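Local atomic coordinates of variant surface glycoprotein MITat 1.13 (Trypanosoma brucei, PDB entry 6Z8H), a protein that probably coats the parasite surface as one of many antigenically distinct, GPI-anchored glycoproteins whose serial replacement lets trypanosomes evade the host immune response. Residues Y48-N62 and I271-I284. Residues are numbered along the deposited sequence; the frame is centred on the assembly and turned at random.
Sequences YTSKYADGINNEREN and IRSAGASTPCSSLI. With SO4 (sulfate ion), chain G.
N58 and N62, one helical turn apart, hold the irregular loop that follows helix 260-273 along the elongated helical bundle of the variant surface glycoprotein, built round the long helices 34-75 and 78-129. Three side chain-to-backbone hydrogen bonds do this. N58 ND2 donates to C280 O at 2.8 Å, almost straight (168°) and in the carbonyl plane. The N62 amide grips the chain twice: ND2 gives to S282 O at 2.9 Å, while OD1 accepts I284 N, tilted from the carbonyl plane. With CG beside the backbone N (chi1 -77°), this amide reaches the backbone on both sides of L283, whose CD2 lies against N58 OD1 and N62 OD1. At the other end, R272 NH1 donates to Y48 OH (2.8 Å), which lies in the R272 guanidinium plane; E182 also bonds that hydroxyl, and E183 pairs with R272 NE. I271 packs CG2 obliquely against Y48 CD2.

Between these ends the CA atoms come closest at G55 and C280 (4.6 Å), and G55 CA meets P279 O at 3.3 Å in a CH···O contact. C280 SG is disulfide-bonded to C98 of helix 78-129. A water donates to both K51 O (2.9 Å) and P279 O (2.7 Å).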
loop_
_atom_site.group_PDB
_atom_site.type_symbol
_atom_site.label_atom_id
_atom_site.label_comp_id
_atom_site.label_asym_id
_atom_site.label_seq_id
_atom_site.Cartn_x
_atom_site.Cartn_y
_atom_site.Cartn_z
ATOM N N TYR A 48 -8.467 0.188 -8.789
ATOM C CA TYR A 48 -7.122 -0.198 -9.183
ATOM C C TYR A 48 -6.554 -1.252 -8.254
ATOM O O TYR A 48 -5.902 -2.192 -8.718
ATOM C CB TYR A 48 -6.205 1.029 -9.227
ATOM C CG TYR A 48 -6.692 2.135 -10.135
ATOM C CD1 TYR A 48 -7.568 3.102 -9.660
ATOM C CD2 TYR A 48 -6.263 2.241 -11.447
ATOM C CE1 TYR A 48 -8.006 4.113 -10.463
ATOM C CE2 TYR A 48 -6.722 3.249 -12.274
ATOM C CZ TYR A 48 -7.596 4.194 -11.768
ATOM O OH TYR A 48 -8.063 5.239 -12.555
ATOM N N THR A 49 -6.747 -1.122 -6.944
ATOM C CA THR A 49 -6.154 -2.122 -6.055
ATOM C C THR A 49 -6.873 -3.461 -6.143
ATOM O O THR A 49 -6.238 -4.513 -5.978
ATOM C CB THR A 49 -6.130 -1.629 -4.608
ATOM O OG1 THR A 49 -7.470 -1.350 -4.174
ATOM C CG2 THR A 49 -5.298 -0.365 -4.492
ATOM N N SER A 50 -8.159 -3.458 -6.470
ATOM C CA SER A 50 -8.887 -4.708 -6.620
ATOM C C SER A 50 -8.399 -5.453 -7.846
ATOM O O SER A 50 -8.190 -6.667 -7.792
ATOM C CB SER A 50 -10.388 -4.450 -6.753
ATOM O OG SER A 50 -11.118 -5.647 -6.512
ATOM N N LYS A 51 -8.160 -4.739 -8.955
ATOM C CA LYS A 51 -7.611 -5.404 -10.136
ATOM C C LYS A 51 -6.179 -5.871 -9.896
ATOM O O LYS A 51 -5.778 -6.936 -10.382
ATOM C CB LYS A 51 -7.654 -4.458 -11.329
ATOM C CG LYS A 51 -9.070 -4.139 -11.829
ATOM C CD LYS A 51 -9.838 -5.361 -12.364
ATOM C CE LYS A 51 -11.218 -4.980 -12.897
ATOM N NZ LYS A 51 -12.045 -6.157 -13.256
ATOM N N TYR A 52 -5.376 -5.071 -9.197
ATOM C CA TYR A 52 -4.020 -5.489 -8.873
ATOM C C TYR A 52 -4.040 -6.773 -8.059
ATOM O O TYR A 52 -3.282 -7.712 -8.359
ATOM C CB TYR A 52 -3.291 -4.359 -8.122
ATOM C CG TYR A 52 -1.837 -4.669 -7.848
ATOM C CD1 TYR A 52 -0.865 -4.451 -8.815
ATOM C CD2 TYR A 52 -1.436 -5.172 -6.623
ATOM C CE1 TYR A 52 0.457 -4.752 -8.585
ATOM C CE2 TYR A 52 -0.118 -5.485 -6.388
ATOM C CZ TYR A 52 0.829 -5.244 -7.357
ATOM O OH TYR A 52 2.140 -5.548 -7.099
ATOM N N ALA A 53 -4.930 -6.866 -7.066
ATOM C CA ALA A 53 -5.046 -8.077 -6.255
ATOM C C ALA A 53 -5.497 -9.269 -7.087
ATOM O O ALA A 53 -5.050 -10.399 -6.859
ATOM C CB ALA A 53 -6.008 -7.828 -5.091
ATOM N N ASP A 54 -6.395 -9.034 -8.034
ATOM C CA ASP A 54 -6.775 -10.086 -8.956
ATOM C C ASP A 54 -5.541 -10.566 -9.690
ATOM O O ASP A 54 -5.331 -11.773 -9.877
ATOM C CB ASP A 54 -7.783 -9.545 -9.967
ATOM C CG ASP A 54 -9.142 -9.291 -9.373
ATOM O OD1 ASP A 54 -9.435 -9.807 -8.276
ATOM O OD2 ASP A 54 -9.931 -8.557 -10.014
ATOM N N GLY A 55 -4.691 -9.631 -10.114
ATOM C CA GLY A 55 -3.479 -10.033 -10.806
ATOM C C GLY A 55 -2.540 -10.826 -9.910
ATOM O O GLY A 55 -1.921 -11.809 -10.346
ATOM N N ILE A 56 -2.413 -10.424 -8.644
ATOM C CA ILE A 56 -1.568 -11.166 -7.706
ATOM C C ILE A 56 -2.071 -12.587 -7.541
ATOM O O ILE A 56 -1.285 -13.540 -7.563
ATOM C CB ILE A 56 -1.516 -10.424 -6.359
ATOM C CG1 ILE A 56 -0.690 -9.153 -6.524
ATOM C CG2 ILE A 56 -1.015 -11.310 -5.272
ATOM C CD1 ILE A 56 0.785 -9.337 -6.506
ATOM N N ASN A 57 -3.380 -12.756 -7.379
ATOM C CA ASN A 57 -3.967 -14.089 -7.284
ATOM C C ASN A 57 -3.739 -14.884 -8.567
ATOM O O ASN A 57 -3.391 -16.070 -8.522
ATOM C CB ASN A 57 -5.458 -13.962 -6.962
ATOM C CG ASN A 57 -5.707 -13.463 -5.559
ATOM O OD1 ASN A 57 -4.980 -13.794 -4.621
ATOM N ND2 ASN A 57 -6.744 -12.637 -5.407
ATOM N N ASN A 58 -3.849 -14.223 -9.716
ATOM C CA ASN A 58 -3.667 -14.927 -10.979
ATOM C C ASN A 58 -2.230 -15.391 -11.127
ATOM O O ASN A 58 -1.977 -16.465 -11.684
ATOM C CB ASN A 58 -4.055 -14.031 -12.151
ATOM C CG ASN A 58 -5.550 -13.844 -12.284
ATOM O OD1 ASN A 58 -6.359 -14.531 -11.655
ATOM N ND2 ASN A 58 -5.918 -12.931 -13.139
ATOM N N GLU A 59 -1.269 -14.580 -10.686
ATOM C CA GLU A 59 0.134 -14.973 -10.756
ATOM C C GLU A 59 0.390 -16.173 -9.872
ATOM O O GLU A 59 1.205 -17.050 -10.218
ATOM C CB GLU A 59 1.043 -13.808 -10.355
ATOM C CG GLU A 59 2.535 -13.978 -10.615
ATOM C CD GLU A 59 3.286 -14.811 -9.591
ATOM O OE1 GLU A 59 2.856 -14.951 -8.423
ATOM O OE2 GLU A 59 4.359 -15.341 -9.965
ATOM N N ARG A 60 -0.245 -16.221 -8.700
ATOM C CA ARG A 60 -0.095 -17.398 -7.847
ATOM C C ARG A 60 -0.623 -18.635 -8.549
ATOM O O ARG A 60 0.024 -19.685 -8.536
ATOM C CB ARG A 60 -0.802 -17.202 -6.503
ATOM C CG ARG A 60 -0.891 -18.460 -5.651
ATOM C CD ARG A 60 -1.674 -18.270 -4.355
ATOM N NE ARG A 60 -3.119 -18.292 -4.565
ATOM C CZ ARG A 60 -3.930 -17.266 -4.331
ATOM N NH1 ARG A 60 -3.460 -16.119 -3.849
ATOM N NH2 ARG A 60 -5.231 -17.388 -4.556
ATOM N N GLU A 61 -1.789 -18.516 -9.184
ATOM C CA GLU A 61 -2.375 -19.637 -9.902
ATOM C C GLU A 61 -1.543 -20.006 -11.117
ATOM O O GLU A 61 -1.378 -21.189 -11.407
ATOM C CB GLU A 61 -3.806 -19.326 -10.345
ATOM C CG GLU A 61 -4.808 -19.245 -9.219
ATOM C CD GLU A 61 -6.225 -19.049 -9.709
ATOM O OE1 GLU A 61 -6.473 -19.121 -10.929
ATOM O OE2 GLU A 61 -7.088 -18.804 -8.860
ATOM N N ASN A 62 -1.006 -19.016 -11.837
ATOM C CA ASN A 62 -0.181 -19.305 -13.005
ATOM C C ASN A 62 1.143 -19.962 -12.601
ATOM O O ASN A 62 1.612 -20.885 -13.280
ATOM C CB ASN A 62 0.076 -18.034 -13.815
ATOM C CG ASN A 62 -1.120 -17.607 -14.657
ATOM O OD1 ASN A 62 -1.950 -18.429 -15.034
ATOM N ND2 ASN A 62 -1.223 -16.290 -14.933
ATOM N N ILE A 271 -1.436 5.328 -13.474
ATOM C CA ILE A 271 -1.657 3.906 -13.665
ATOM C C ILE A 271 -2.271 3.673 -15.033
ATOM O O ILE A 271 -1.830 2.807 -15.794
ATOM C CB ILE A 271 -2.540 3.322 -12.551
ATOM C CG1 ILE A 271 -1.894 3.476 -11.177
ATOM C CG2 ILE A 271 -2.831 1.834 -12.839
ATOM C CD1 ILE A 271 -2.823 3.093 -10.047
ATOM N N ARG A 272 -3.286 4.464 -15.379
ATOM C CA ARG A 272 -3.952 4.313 -16.670
ATOM C C ARG A 272 -3.006 4.633 -17.822
ATOM O O ARG A 272 -2.984 3.923 -18.834
ATOM C CB ARG A 272 -5.190 5.217 -16.713
ATOM C CG ARG A 272 -6.146 4.990 -15.555
ATOM C CD ARG A 272 -7.522 5.584 -15.845
ATOM N NE ARG A 272 -7.416 7.003 -16.128
ATOM C CZ ARG A 272 -7.461 7.959 -15.208
ATOM N NH1 ARG A 272 -7.606 7.665 -13.920
ATOM N NH2 ARG A 272 -7.342 9.224 -15.579
ATOM N N SER A 273 -2.177 5.662 -17.671
ATOM C CA SER A 273 -1.288 6.051 -18.762
ATOM C C SER A 273 -0.266 4.965 -19.057
ATOM O O SER A 273 0.151 4.797 -20.211
ATOM C CB SER A 273 -0.565 7.349 -18.410
ATOM O OG SER A 273 -1.478 8.427 -18.391
ATOM N N ALA A 274 0.127 4.206 -18.042
ATOM C CA ALA A 274 1.062 3.102 -18.222
ATOM C C ALA A 274 0.386 1.828 -18.720
ATOM O O ALA A 274 1.066 0.836 -18.995
ATOM C CB ALA A 274 1.781 2.826 -16.899
ATOM N N GLY A 275 -0.932 1.840 -18.860
ATOM C CA GLY A 275 -1.663 0.633 -19.187
ATOM C C GLY A 275 -1.590 -0.436 -18.131
ATOM O O GLY A 275 -1.604 -1.632 -18.467
ATOM N N ALA A 276 -1.493 -0.040 -16.863
ATOM C CA ALA A 276 -1.211 -0.950 -15.762
ATOM C C ALA A 276 -2.413 -1.204 -14.860
ATOM O O ALA A 276 -2.243 -1.700 -13.738
ATOM C CB ALA A 276 -0.044 -0.418 -14.935
ATOM N N SER A 277 -3.626 -0.878 -15.328
ATOM C CA SER A 277 -4.799 -1.009 -14.478
ATOM C C SER A 277 -5.212 -2.448 -14.231
ATOM O O SER A 277 -5.845 -2.730 -13.217
ATOM C CB SER A 277 -5.977 -0.245 -15.085
ATOM O OG SER A 277 -5.714 1.141 -15.228
ATOM N N THR A 278 -4.893 -3.376 -15.127
ATOM C CA THR A 278 -5.391 -4.749 -15.023
ATOM C C THR A 278 -4.256 -5.714 -15.323
ATOM O O THR A 278 -4.297 -6.456 -16.314
ATOM C CB THR A 278 -6.567 -5.011 -15.975
ATOM O OG1 THR A 278 -6.218 -4.685 -17.337
ATOM C CG2 THR A 278 -7.824 -4.211 -15.593
ATOM N N PRO A 279 -3.229 -5.727 -14.486
ATOM C CA PRO A 279 -2.079 -6.611 -14.733
ATOM C C PRO A 279 -2.412 -8.069 -14.500
ATOM O O PRO A 279 -3.237 -8.442 -13.677
ATOM C CB PRO A 279 -1.045 -6.140 -13.705
ATOM C CG PRO A 279 -1.898 -5.608 -12.563
ATOM C CD PRO A 279 -3.103 -4.952 -13.235
ATOM N N CYS A 280 -1.713 -8.932 -15.246
ATOM C CA CYS A 280 -1.799 -10.384 -15.070
ATOM C C CYS A 280 -3.245 -10.873 -15.149
ATOM O O CYS A 280 -3.729 -11.598 -14.275
ATOM C CB CYS A 280 -1.159 -10.854 -13.764
ATOM S SG CYS A 280 -1.091 -12.716 -13.793
ATOM N N SER A 281 -3.952 -10.459 -16.204
ATOM C CA SER A 281 -5.332 -10.902 -16.357
ATOM C C SER A 281 -5.455 -12.258 -17.049
ATOM O O SER A 281 -6.546 -12.837 -17.031
ATOM C CB SER A 281 -6.162 -9.879 -17.140
ATOM O OG SER A 281 -5.730 -9.715 -18.472
ATOM N N SER A 282 -4.377 -12.795 -17.643
ATOM C CA SER A 282 -4.450 -14.021 -18.427
ATOM C C SER A 282 -4.069 -15.208 -17.554
ATOM O O SER A 282 -3.184 -15.099 -16.696
ATOM C CB SER A 282 -3.491 -13.939 -19.611
ATOM O OG SER A 282 -3.891 -12.927 -20.510
ATOM N N LEU A 283 -4.738 -16.337 -17.784
ATOM C CA LEU A 283 -4.546 -17.551 -17.006
ATOM C C LEU A 283 -4.148 -18.709 -17.911
ATOM O O LEU A 283 -4.759 -18.933 -18.964
ATOM C CB LEU A 283 -5.800 -17.947 -16.238
ATOM C CG LEU A 283 -6.198 -17.137 -15.005
ATOM C CD1 LEU A 283 -7.563 -17.628 -14.520
ATOM C CD2 LEU A 283 -5.183 -17.232 -13.883
ATOM N N ILE A 284 -3.125 -19.453 -17.477
ATOM C CA ILE A 284 -2.718 -20.674 -18.161
ATOM C C ILE A 284 -3.879 -21.644 -18.290
ATOM O O ILE A 284 -3.961 -22.376 -19.277
ATOM C CB ILE A 284 -1.539 -21.290 -17.378
ATOM C CG1 ILE A 284 -0.280 -20.457 -17.588
ATOM C CG2 ILE A 284 -1.277 -22.738 -17.821
ATOM C CD1 ILE A 284 0.833 -20.735 -16.607
HETATM S S SO4 G . 2.389 -6.200 -3.590
HETATM O O1 SO4 G . 3.762 -5.796 -3.730
HETATM O O2 SO4 G . 2.049 -7.112 -4.649
HETATM O O3 SO4 G . 1.540 -5.042 -3.663
HETATM O O4 SO4 G . 2.207 -6.849 -2.321
HETATM O O HOH W 1 -5.747 -7.426 -13.231
#